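PDB 3U24: putative Lipoprotein from Shewanella oneidensis, which is of unknown function but binds zinc and calcium ions and is probably related to zinc metallopeptidases. Local coordinates for residues Lys112-Asp117 / Arg160-Gln165; Pro166-Thr171 / Ala226-Leu231; Gln304-Leu309 / Met461-Tyr466; Ser310-Lys315 / Tyr397-Leu402. One frame throughout, in Å; residues are numbered along the deposited sequence.

Interaction 1: residues Lys112-Asp117 / Arg160-Gln165; sequences KSWQWD and RGNISQ
Gln115 and Ser164 share the one direct hydrogen bond between Lys112-Asp117 and Arg160-Gln165: Ser164 N donates to Gln115 O over 2.8 Å. It is nearly straight, at 165° about the hydrogen, although the donor is tilted from the carbonyl plane. The same oxygen receives a second, weaker approach, with Ile163 CA 3.2 Å from Gln115 O in a CA-H...O contact. One backbone carbonyl near the end of helix 113-116 thus meets two successive residues of the other segment.

A water makes the next polar link. It accepts from Gln115 NE2 and donates to Asn162 O, the latter at 2.6 Å, so the extended glutamine chain reaches the last turn of helix 152-162 through solvent.

Van der Waals packing surrounds these bonds. Asn162 CB lies in the plane of the Trp114 ring at its edge, 4.0 Å from Trp114 CE3, with amide and indole planes 69° apart. Trp114 CG sits between the backbone N and carbonyl carbon (chi1 62°), which swings the indole over the side chain of its neighbour, Gln115 CG lying above one face. Trp116 CB abuts Gln165 O at 3.6 Å while its ring leads off toward His170. The polar ends are held from outside: Trp114 NE1 by Ile108 O, and Asn162 ND2 and Trp114 O both by Tyr121 OH.

The whole is a surface junction of a helical fold, in which the chain leaving helix 152-162, extended at Ile163 and Ser164, passes along the single-turn helix 113-116 and hydrogen-bonds to its C-terminal turn.

Interaction 2: residues Pro166-Thr171 / Ala226-Leu231; sequences PTLEHT and AQVSQL. With ACY (acetic acid), chain Q.
The N-terminal turn of helix 168-179 packs against the long helix 200-234 here, chiefly through Thr171, Leu168 and Pro166 meeting Leu231. Leu231 has its CB directed toward the other segment and sets both methyls against Pro166, Leu231 CD1 4.0 Å from Pro166 CG and Leu231 CD2 beside Pro166 O. Leu168 CD1 comes in alongside, 4.0 Å from Leu231 CB, the two leucines running past one another in opposite directions; the same Leu168 methyl also touches Val228 CG1.

Thr171 and Leu231 reach toward each other tip to tip, with Thr171 OG1 3.5 Å from Leu231 CD1. The hydroxyl is not left to this apolar neighbour, since Thr171 OG1 donates to Thr167 O at 2.7 Å. Thr167 is the N-cap of helix 168-179, and its carbonyl takes a second bond from Thr171 N, the two donors arriving from opposite faces of the carbonyl plane. With CG2 opposite the backbone N, the methyl of Thr171 faces helix 200-234 and lies 3.8 Å from Val228 CG2. A glycine in place of Thr171 would probably leave Thr167 O with a single helical donor and open a gap beside Val228 and Leu231.

On the far side of the turn, Thr167 OG1 and His170 ND1 share a hydrogen bond of 2.8 Å. His170 NE2 bonds to Leu516 O and, weakly, to an acetic acid molecule probably from the crystallisation liquor.

Interaction 3: residues Gln304-Leu309 / Met461-Tyr466; sequences QLIDKL and MWLMYY
Leu463 sends its CD2 methyl into the space between Leu305 and Leu309, two leucines one turn apart on the facing helix. Leu463 CD2 is 3.6 Å from Leu305 CD2 and 3.8 Å from Leu309 CD1, so a single methyl is held from two directions. The approaches differ: the Leu305 side chain crosses that of Leu463 at a slant, the Leu309 side chain at about a right angle. Leu463 has CG anti to its backbone N (chi1 179°), and this conformation carries the branch out to the neighbouring helix.

Ile306 supplies the second point of contact and uses both of its branches. Its CG1 reaches Leu463, at 4.3 Å from Leu463 CG, while its CG2 faces the selenium of the next residue along, with Ile306 CG2 4.2 Å from Met464 SE. Met464, present as selenomethionine, is folded at its second and third torsions, which brings the selenium nearer to Ile306 than the direction of its CB would suggest.

The evidence is of a steep crossing of two helices in an alpha-helical fold. The axes of the short segments approach to 11.0 Å and are inclined at 108°, so the overlap is confined to one patch, with the closest pair of CA atoms, Ile306 and Met464, 7.3 Å apart. At that separation side chains rather than backbones fill the interface, and all five touching residues are buried and apolar.

Other helices extend the same core. Met278 of helix 260-289 packs on both Ile306 and Tyr466, Thr282 and Tyr289 lie against Leu305 and Leu309, and Ile401 of helix 401-409 touches Met464.

Interaction 4: residues Ser310-Lys315 / Tyr397-Leu402; sequences STKHVK and YNHWIL. With ZN (zinc ion), chain I; ZN (zinc ion), chain E; ZN (zinc ion), chain G.
The imidazole of His399 carries Lys312 CE over the centre of one face, 3.9 Å from the ring centroid and 10° off its normal, a CH-pi contact; Trp400 CD2 lies in plane at its edge. His399 CD2 in turn sits above one face of the Trp400 indole, near the rim, and Asn398 OD1 is at the indole's edge. The Lys312 chain crosses the indole at about a right angle, with Lys312 CD 3.9 Å from Trp400 CH2, and so bridges both rings.

This is the capped start of helix 401-409, against which the loop after helix 298-309 docks. Asn398 OD1 accepts from Ile401 N at 3.1 Å and weakly from Trp400 N, while Asn398 ND2 bonds to Arg395 O. Without the amide, as with an alanine here, Ile401 N would probably lose its capping acceptor and Arg395 O this donor.

Across the contact, His399 N donates to Lys312 O at 2.9 Å, and a water links Val314 N to Tyr397 O. Val314 CG1 meets Leu402 CD2 at 4.2 Å.

Both nitrogens of His399 bind zinc ions. His313 ND1 donates to Val314 O in the plane of its ring, which fixes the ring's rotation, and His313 NE2 binds a third zinc, shared with Glu391, at 1.9 Å.

Overall arrangement
From the N terminus, interaction 1 closes the loop from Lys112 to Gln165, joining helix 113-116 to the end of helix 152-162. Interaction 2 opens at the very next residue and closes 166-231, tying helix 168-179 to helix 200-234. The two are in series yet touch, through a probable hydrogen bond from Thr167 N to Trp116 O. Interaction 3 then joins helices 298-309 and 459-485. Nested inside its loop, interaction 4 ties the loop after helix 298-309 to the lead-in of helix 401-409; the two touch, Trp400 packing on Leu309 and Met461, and Met464 on Asn398 and Ile401. No loops cross. Centres of interactions 1 and 3 are about 46 Å apart, on opposite sides of the chain's centre.

Interaction 1: residues Lys112-Asp117 / Arg160-Gln165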
# COMPACT_ATOMS: atom_id res chain seq x y z
N LYS A 112 -16.98 -6.68 10.13
CA LYS A 112 -18.21 -6.76 9.38
C LYS A 112 -18.31 -5.69 8.31
O LYS A 112 -19.37 -5.11 8.10
CB LYS A 112 -19.42 -6.68 10.36
CG LYS A 112 -19.52 -7.88 11.30
CD LYS A 112 -20.77 -7.78 12.15
CE LYS A 112 -21.20 -9.15 12.68
NZ LYS A 112 -22.65 -9.17 13.11
N SER A 113 -17.23 -5.46 7.59
CA SER A 113 -17.31 -4.55 6.47
C SER A 113 -18.19 -5.09 5.38
O SER A 113 -18.63 -4.34 4.56
CB SER A 113 -15.93 -4.23 5.92
OG SER A 113 -15.34 -5.36 5.28
N TRP A 114 -18.40 -6.40 5.34
CA TRP A 114 -19.36 -6.98 4.41
C TRP A 114 -20.77 -6.44 4.60
O TRP A 114 -21.57 -6.51 3.67
CB TRP A 114 -19.29 -8.53 4.46
CG TRP A 114 -19.65 -9.15 5.80
CD1 TRP A 114 -18.78 -9.51 6.81
CD2 TRP A 114 -20.99 -9.48 6.30
NE1 TRP A 114 -19.46 -10.03 7.88
CE2 TRP A 114 -20.79 -10.07 7.64
CE3 TRP A 114 -22.27 -9.41 5.79
CZ2 TRP A 114 -21.84 -10.52 8.41
CZ3 TRP A 114 -23.37 -9.84 6.59
CH2 TRP A 114 -23.16 -10.39 7.87
N GLN A 115 -21.08 -5.89 5.78
CA GLN A 115 -22.38 -5.26 6.04
C GLN A 115 -22.44 -3.80 5.63
O GLN A 115 -23.41 -3.40 4.98
CB GLN A 115 -22.80 -5.29 7.52
CG GLN A 115 -23.15 -6.67 7.97
CD GLN A 115 -23.77 -6.68 9.36
OE1 GLN A 115 -23.34 -5.98 10.28
NE2 GLN A 115 -24.80 -7.48 9.50
N TRP A 116 -21.44 -3.02 6.04
CA TRP A 116 -21.50 -1.57 5.94
C TRP A 116 -20.69 -0.94 4.85
O TRP A 116 -20.72 0.30 4.71
CB TRP A 116 -21.18 -0.89 7.29
CG TRP A 116 -19.88 -1.34 7.93
CD1 TRP A 116 -19.71 -2.29 8.94
CD2 TRP A 116 -18.55 -0.85 7.65
NE1 TRP A 116 -18.41 -2.42 9.29
CE2 TRP A 116 -17.65 -1.59 8.54
CE3 TRP A 116 -18.02 0.10 6.80
CZ2 TRP A 116 -16.29 -1.39 8.53
CZ3 TRP A 116 -16.64 0.30 6.79
CH2 TRP A 116 -15.79 -0.44 7.63
N ASP A 117 -19.95 -1.72 4.06
CA ASP A 117 -19.17 -1.17 2.93
C ASP A 117 -19.68 -1.76 1.61
O ASP A 117 -19.23 -2.84 1.19
CB ASP A 117 -17.69 -1.46 3.09
CG ASP A 117 -16.87 -1.00 1.89
OD1 ASP A 117 -17.40 -0.41 0.93
OD2 ASP A 117 -15.66 -1.26 1.90
N ARG A 160 -27.15 -7.18 -1.91
CA ARG A 160 -28.24 -6.41 -1.37
C ARG A 160 -28.84 -7.06 -0.12
O ARG A 160 -29.29 -6.36 0.80
CB ARG A 160 -29.30 -6.13 -2.44
CG ARG A 160 -28.75 -5.28 -3.58
CD ARG A 160 -29.84 -4.88 -4.54
NE ARG A 160 -30.39 -6.03 -5.22
CZ ARG A 160 -29.96 -6.49 -6.39
NH1 ARG A 160 -28.98 -5.90 -7.06
NH2 ARG A 160 -30.51 -7.56 -6.92
N GLY A 161 -28.79 -8.39 -0.06
CA GLY A 161 -29.24 -9.15 1.13
C GLY A 161 -28.26 -9.06 2.31
O GLY A 161 -28.65 -9.28 3.43
N ASN A 162 -27.01 -8.73 2.06
CA ASN A 162 -26.01 -8.61 3.13
C ASN A 162 -25.83 -7.21 3.67
O ASN A 162 -25.50 -7.02 4.82
CB ASN A 162 -24.62 -8.93 2.61
CG ASN A 162 -24.34 -10.38 2.52
OD1 ASN A 162 -25.10 -11.23 3.02
ND2 ASN A 162 -23.16 -10.70 1.93
N ILE A 163 -25.94 -6.24 2.81
CA ILE A 163 -25.67 -4.87 3.20
C ILE A 163 -26.66 -4.45 4.28
O ILE A 163 -27.84 -4.72 4.16
CB ILE A 163 -25.74 -3.91 2.01
CG1 ILE A 163 -24.57 -4.20 1.05
CG2 ILE A 163 -25.74 -2.47 2.50
CD1 ILE A 163 -24.72 -3.65 -0.34
N SER A 164 -26.18 -3.79 5.32
CA SER A 164 -27.04 -3.37 6.41
C SER A 164 -26.39 -2.21 7.15
O SER A 164 -25.24 -2.32 7.55
CB SER A 164 -27.21 -4.56 7.37
OG SER A 164 -27.85 -4.13 8.55
N GLN A 165 -27.14 -1.12 7.32
CA GLN A 165 -26.64 0.12 7.91
C GLN A 165 -25.34 0.56 7.29
O GLN A 165 -24.34 0.68 7.97
CB GLN A 165 -26.46 0.01 9.43
CG GLN A 165 -27.75 -0.33 10.15
CD GLN A 165 -28.80 0.71 9.94
OE1 GLN A 165 -28.58 1.93 10.20
NE2 GLN A 165 -29.95 0.28 9.43
O HOH W 1 -26.35 -7.99 7.03

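Interaction 2: residues Pro166-Thr171 / Ala226-Leu231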
# COMPACT_ATOMS: atom_id res chain seq x y z
N PRO A 166 -25.35 0.82 5.99
CA PRO A 166 -24.08 1.19 5.36
C PRO A 166 -23.69 2.60 5.68
O PRO A 166 -24.54 3.39 6.06
CB PRO A 166 -24.37 1.07 3.86
CG PRO A 166 -25.85 1.27 3.74
CD PRO A 166 -26.45 0.72 5.02
N THR A 167 -22.41 2.91 5.52
CA THR A 167 -21.96 4.30 5.59
C THR A 167 -22.30 5.00 4.28
O THR A 167 -22.40 4.40 3.19
CB THR A 167 -20.44 4.44 5.79
OG1 THR A 167 -19.79 4.11 4.56
CG2 THR A 167 -19.92 3.54 6.91
N LEU A 168 -22.46 6.31 4.38
CA LEU A 168 -22.77 7.07 3.19
C LEU A 168 -21.59 7.02 2.23
O LEU A 168 -21.76 6.89 1.02
CB LEU A 168 -23.06 8.55 3.55
CG LEU A 168 -23.21 9.46 2.33
CD1 LEU A 168 -24.37 8.96 1.46
CD2 LEU A 168 -23.34 10.95 2.75
N GLU A 169 -20.40 7.19 2.78
CA GLU A 169 -19.20 7.32 1.94
C GLU A 169 -18.92 6.04 1.11
O GLU A 169 -18.59 6.11 -0.07
CB GLU A 169 -17.97 7.66 2.80
CG GLU A 169 -18.03 9.08 3.40
CD GLU A 169 -18.99 9.22 4.62
OE1 GLU A 169 -19.58 8.21 5.10
OE2 GLU A 169 -19.15 10.37 5.10
N HIS A 170 -19.07 4.87 1.72
CA HIS A 170 -18.74 3.66 0.98
C HIS A 170 -19.82 3.36 -0.02
O HIS A 170 -19.56 2.74 -1.06
CB HIS A 170 -18.45 2.47 1.93
CG HIS A 170 -17.21 2.67 2.78
ND1 HIS A 170 -17.22 3.33 3.94
CD2 HIS A 170 -15.86 2.31 2.55
CE1 HIS A 170 -15.98 3.37 4.47
NE2 HIS A 170 -15.14 2.76 3.62
N THR A 171 -21.05 3.80 0.27
CA THR A 171 -22.14 3.58 -0.67
C THR A 171 -21.93 4.45 -1.91
O THR A 171 -22.20 4.01 -3.04
CB THR A 171 -23.52 3.82 -0.04
OG1 THR A 171 -23.64 3.12 1.22
CG2 THR A 171 -24.63 3.36 -0.98
N ALA A 226 -30.70 4.68 -4.97
CA ALA A 226 -31.80 4.83 -4.03
C ALA A 226 -31.24 4.79 -2.59
O ALA A 226 -31.69 5.57 -1.72
CB ALA A 226 -32.91 3.78 -4.25
N GLN A 227 -30.25 3.95 -2.32
CA GLN A 227 -29.67 3.92 -0.96
C GLN A 227 -28.98 5.25 -0.58
O GLN A 227 -29.19 5.76 0.50
CB GLN A 227 -28.73 2.74 -0.76
CG GLN A 227 -29.41 1.39 -0.90
CD GLN A 227 -30.27 1.06 0.31
OE1 GLN A 227 -29.79 1.06 1.46
NE2 GLN A 227 -31.51 0.79 0.07
N VAL A 228 -28.14 5.78 -1.44
CA VAL A 228 -27.44 7.05 -1.18
C VAL A 228 -28.49 8.14 -0.85
O VAL A 228 -28.36 8.88 0.13
CB VAL A 228 -26.64 7.52 -2.45
CG1 VAL A 228 -26.17 8.97 -2.33
CG2 VAL A 228 -25.50 6.56 -2.76
N SER A 229 -29.54 8.18 -1.66
CA SER A 229 -30.57 9.16 -1.46
C SER A 229 -31.23 9.03 -0.06
O SER A 229 -31.37 10.02 0.64
CB SER A 229 -31.61 9.08 -2.59
OG SER A 229 -32.70 9.87 -2.24
N GLN A 230 -31.59 7.81 0.33
CA GLN A 230 -32.16 7.51 1.64
C GLN A 230 -31.15 7.86 2.78
O GLN A 230 -31.54 8.42 3.79
CB GLN A 230 -32.56 6.02 1.67
CG GLN A 230 -33.28 5.44 2.91
CD GLN A 230 -33.50 3.89 2.86
OE1 GLN A 230 -33.31 3.24 1.82
NE2 GLN A 230 -33.91 3.29 4.00
N LEU A 231 -29.87 7.52 2.59
CA LEU A 231 -28.84 7.80 3.60
C LEU A 231 -28.65 9.31 3.79
O LEU A 231 -28.48 9.78 4.92
CB LEU A 231 -27.51 7.14 3.23
CG LEU A 231 -27.47 5.59 3.25
CD1 LEU A 231 -26.24 5.03 2.53
CD2 LEU A 231 -27.63 5.02 4.67
C ACY Q . -12.83 -0.80 4.63
O ACY Q . -13.06 0.36 4.17
OXT ACY Q . -11.82 -1.07 5.35
CH3 ACY Q . -13.75 -1.91 4.26

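Interaction 3: residues Gln304-Leu309 / Met461-Tyr466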
# COMPACT_ATOMS: atom_id res chain seq x y z
N GLN A 304 7.22 29.72 3.98
CA GLN A 304 7.67 30.63 2.95
C GLN A 304 9.05 30.26 2.43
O GLN A 304 9.30 30.33 1.23
CB GLN A 304 7.60 32.10 3.43
CG GLN A 304 6.17 32.65 3.39
CD GLN A 304 6.01 34.06 3.98
OE1 GLN A 304 7.00 34.75 4.26
NE2 GLN A 304 4.76 34.47 4.19
N LEU A 305 9.95 29.91 3.34
CA LEU A 305 11.26 29.43 2.93
C LEU A 305 11.09 28.18 2.11
O LEU A 305 11.66 28.06 1.06
CB LEU A 305 12.16 29.15 4.14
CG LEU A 305 13.59 28.65 3.88
CD1 LEU A 305 14.32 29.54 2.87
CD2 LEU A 305 14.35 28.58 5.18
N ILE A 306 10.27 27.26 2.53
CA ILE A 306 10.09 26.02 1.75
C ILE A 306 9.56 26.35 0.36
O ILE A 306 10.06 25.80 -0.63
CB ILE A 306 9.15 25.03 2.47
CG1 ILE A 306 9.88 24.38 3.67
CG2 ILE A 306 8.62 23.91 1.53
CD1 ILE A 306 8.96 23.50 4.51
N ASP A 307 8.56 27.23 0.26
CA ASP A 307 7.97 27.57 -1.07
C ASP A 307 9.02 28.15 -2.03
O ASP A 307 9.01 27.88 -3.23
CB ASP A 307 6.78 28.56 -0.96
CG ASP A 307 5.50 27.92 -0.37
OD1 ASP A 307 5.38 26.64 -0.38
OD2 ASP A 307 4.64 28.73 0.12
N LYS A 308 9.92 28.93 -1.47
CA LYS A 308 11.01 29.53 -2.21
C LYS A 308 12.08 28.51 -2.65
O LYS A 308 12.55 28.55 -3.80
CB LYS A 308 11.68 30.57 -1.31
CG LYS A 308 12.96 31.22 -1.86
CD LYS A 308 12.78 31.99 -3.15
CE LYS A 308 13.94 32.96 -3.35
NZ LYS A 308 14.08 33.38 -4.76
N LEU A 309 12.49 27.65 -1.74
CA LEU A 309 13.44 26.59 -2.10
C LEU A 309 12.84 25.65 -3.15
O LEU A 309 13.56 25.17 -4.02
CB LEU A 309 13.88 25.80 -0.87
CG LEU A 309 14.69 26.57 0.17
CD1 LEU A 309 14.93 25.70 1.40
CD2 LEU A 309 16.00 27.08 -0.44
N MSE A 461 18.79 20.65 2.51
CA MSE A 461 18.47 19.25 2.35
C MSE A 461 17.74 18.78 3.60
O MSE A 461 16.68 18.19 3.50
CB MSE A 461 19.75 18.42 2.12
CG MSE A 461 19.56 16.89 2.19
SE MSE A 461 18.40 16.27 0.74
CE MSE A 461 19.88 16.06 -0.50
N TRP A 462 18.28 19.07 4.76
CA TRP A 462 17.59 18.69 6.01
C TRP A 462 16.21 19.29 6.15
O TRP A 462 15.27 18.61 6.56
CB TRP A 462 18.46 18.96 7.23
CG TRP A 462 19.48 17.86 7.39
CD1 TRP A 462 20.61 17.63 6.61
CD2 TRP A 462 19.45 16.76 8.34
NE1 TRP A 462 21.25 16.51 7.01
CE2 TRP A 462 20.61 15.94 8.04
CE3 TRP A 462 18.61 16.39 9.36
CZ2 TRP A 462 20.90 14.80 8.77
CZ3 TRP A 462 18.90 15.24 10.09
CH2 TRP A 462 20.02 14.46 9.80
N LEU A 463 16.07 20.55 5.77
CA LEU A 463 14.79 21.22 5.89
C LEU A 463 13.75 20.50 5.03
O LEU A 463 12.62 20.27 5.49
CB LEU A 463 14.92 22.69 5.49
CG LEU A 463 13.67 23.56 5.52
CD1 LEU A 463 13.07 23.56 6.92
CD2 LEU A 463 14.00 24.97 5.03
N MSE A 464 14.13 20.17 3.79
CA MSE A 464 13.26 19.53 2.85
C MSE A 464 12.94 18.10 3.29
O MSE A 464 11.80 17.69 3.20
CB MSE A 464 13.85 19.53 1.44
CG MSE A 464 13.92 20.89 0.76
SE MSE A 464 12.16 21.87 0.59
CE MSE A 464 11.01 20.45 0.16
N TYR A 465 13.94 17.38 3.77
CA TYR A 465 13.71 16.08 4.38
C TYR A 465 12.67 16.14 5.51
O TYR A 465 11.76 15.31 5.61
CB TYR A 465 15.00 15.45 4.94
CG TYR A 465 14.68 14.33 5.91
CD1 TYR A 465 14.18 13.12 5.44
CD2 TYR A 465 14.80 14.49 7.25
CE1 TYR A 465 13.87 12.08 6.31
CE2 TYR A 465 14.46 13.49 8.13
CZ TYR A 465 14.00 12.27 7.65
OH TYR A 465 13.65 11.26 8.52
N TYR A 466 12.81 17.12 6.39
CA TYR A 466 11.88 17.25 7.47
C TYR A 466 10.43 17.47 7.00
O TYR A 466 9.50 16.90 7.59
CB TYR A 466 12.30 18.34 8.42
CG TYR A 466 13.46 18.00 9.33
CD1 TYR A 466 13.50 16.81 10.03
CD2 TYR A 466 14.49 18.92 9.56
CE1 TYR A 466 14.52 16.52 10.91
CE2 TYR A 466 15.55 18.63 10.39
CZ TYR A 466 15.55 17.44 11.09
OH TYR A 466 16.58 17.16 11.93

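Interaction 4: residues Ser310-Lys315 / Tyr397-Leu402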
# COMPACT_ATOMS: atom_id res chain seq x y z
N SER A 310 11.52 25.45 -3.12
CA SER A 310 10.89 24.52 -4.02
C SER A 310 10.97 24.97 -5.47
O SER A 310 10.72 24.17 -6.37
CB SER A 310 9.41 24.36 -3.66
OG SER A 310 9.32 23.83 -2.34
N THR A 311 11.28 26.24 -5.71
CA THR A 311 11.49 26.66 -7.07
C THR A 311 12.81 26.19 -7.66
O THR A 311 13.01 26.35 -8.82
CB THR A 311 11.39 28.20 -7.23
OG1 THR A 311 12.52 28.81 -6.59
CG2 THR A 311 10.04 28.72 -6.64
N LYS A 312 13.72 25.60 -6.89
CA LYS A 312 14.90 25.00 -7.51
C LYS A 312 14.57 23.55 -7.82
O LYS A 312 14.34 22.74 -6.91
CB LYS A 312 16.13 25.10 -6.60
CG LYS A 312 17.48 24.72 -7.27
CD LYS A 312 18.64 24.73 -6.25
CE LYS A 312 19.93 24.09 -6.78
NZ LYS A 312 20.48 24.78 -7.98
N HIS A 313 14.51 23.21 -9.10
CA HIS A 313 14.14 21.86 -9.49
C HIS A 313 14.71 21.54 -10.81
O HIS A 313 15.12 22.45 -11.53
CB HIS A 313 12.64 21.67 -9.53
CG HIS A 313 11.95 22.61 -10.46
ND1 HIS A 313 11.99 22.46 -11.78
CD2 HIS A 313 11.20 23.76 -10.22
CE1 HIS A 313 11.30 23.45 -12.37
NE2 HIS A 313 10.78 24.21 -11.40
N VAL A 314 14.73 20.26 -11.14
CA VAL A 314 15.23 19.86 -12.45
C VAL A 314 14.30 20.43 -13.50
O VAL A 314 13.10 20.58 -13.25
CB VAL A 314 15.37 18.31 -12.59
CG1 VAL A 314 14.01 17.63 -12.57
CG2 VAL A 314 16.12 17.99 -13.87
N LYS A 315 14.86 20.78 -14.66
CA LYS A 315 14.08 21.18 -15.83
C LYS A 315 13.22 20.00 -16.23
O LYS A 315 13.65 18.86 -16.17
CB LYS A 315 14.98 21.59 -17.03
CG LYS A 315 15.34 23.07 -17.10
CD LYS A 315 16.49 23.35 -18.07
CE LYS A 315 17.85 23.53 -17.35
NZ LYS A 315 19.04 23.13 -18.16
N TYR A 397 8.60 17.62 -6.28
CA TYR A 397 9.83 16.81 -6.50
C TYR A 397 11.04 17.65 -6.90
O TYR A 397 11.69 17.41 -7.91
CB TYR A 397 9.57 15.61 -7.41
CG TYR A 397 8.48 14.73 -6.83
CD1 TYR A 397 8.77 13.80 -5.84
CD2 TYR A 397 7.19 14.87 -7.24
CE1 TYR A 397 7.78 13.01 -5.27
CE2 TYR A 397 6.18 14.11 -6.67
CZ TYR A 397 6.48 13.18 -5.69
OH TYR A 397 5.45 12.44 -5.16
N ASN A 398 11.37 18.58 -6.02
CA ASN A 398 12.38 19.59 -6.25
C ASN A 398 13.84 19.07 -6.11
O ASN A 398 14.08 17.89 -6.01
CB ASN A 398 12.05 20.77 -5.33
CG ASN A 398 12.09 20.39 -3.87
OD1 ASN A 398 13.12 19.93 -3.40
ND2 ASN A 398 10.94 20.54 -3.14
N HIS A 399 14.83 19.95 -6.15
CA HIS A 399 16.25 19.53 -6.20
C HIS A 399 16.59 18.58 -5.07
O HIS A 399 17.33 17.61 -5.25
CB HIS A 399 17.13 20.78 -6.12
CG HIS A 399 18.62 20.49 -6.04
ND1 HIS A 399 19.34 20.07 -7.11
CD2 HIS A 399 19.51 20.60 -4.99
CE1 HIS A 399 20.61 19.89 -6.75
NE2 HIS A 399 20.71 20.20 -5.44
N TRP A 400 16.05 18.85 -3.89
CA TRP A 400 16.26 17.98 -2.74
C TRP A 400 15.33 16.80 -2.64
O TRP A 400 15.78 15.67 -2.39
CB TRP A 400 16.21 18.79 -1.47
CG TRP A 400 17.23 19.92 -1.47
CD1 TRP A 400 18.56 19.85 -1.08
CD2 TRP A 400 17.05 21.30 -1.93
NE1 TRP A 400 19.17 21.06 -1.22
CE2 TRP A 400 18.33 21.97 -1.72
CE3 TRP A 400 16.02 22.00 -2.49
CZ2 TRP A 400 18.53 23.29 -2.07
CZ3 TRP A 400 16.21 23.34 -2.79
CH2 TRP A 400 17.44 23.96 -2.59
N ILE A 401 14.04 17.01 -2.85
CA ILE A 401 13.07 15.96 -2.62
C ILE A 401 13.24 14.85 -3.65
O ILE A 401 13.01 13.70 -3.34
CB ILE A 401 11.62 16.48 -2.61
CG1 ILE A 401 11.34 17.36 -1.36
CG2 ILE A 401 10.59 15.37 -2.76
CD1 ILE A 401 11.50 16.71 -0.00
N LEU A 402 13.63 15.18 -4.87
CA LEU A 402 13.89 14.18 -5.88
C LEU A 402 14.99 13.17 -5.45
O LEU A 402 14.91 12.01 -5.75
CB LEU A 402 14.24 14.85 -7.21
CG LEU A 402 14.48 13.90 -8.39
CD1 LEU A 402 13.28 12.93 -8.56
CD2 LEU A 402 14.79 14.68 -9.67
ZN ZN I . 18.64 19.67 -9.39
ZN ZN E . 10.07 25.99 -11.76
ZN ZN G . 22.45 20.20 -4.35
O HOH W 2 14.07 18.50 -9.13
O HOH W 3 22.40 21.97 -3.04
O HOH W 4 21.86 18.69 -2.80
O HOH W 5 17.09 18.08 -9.59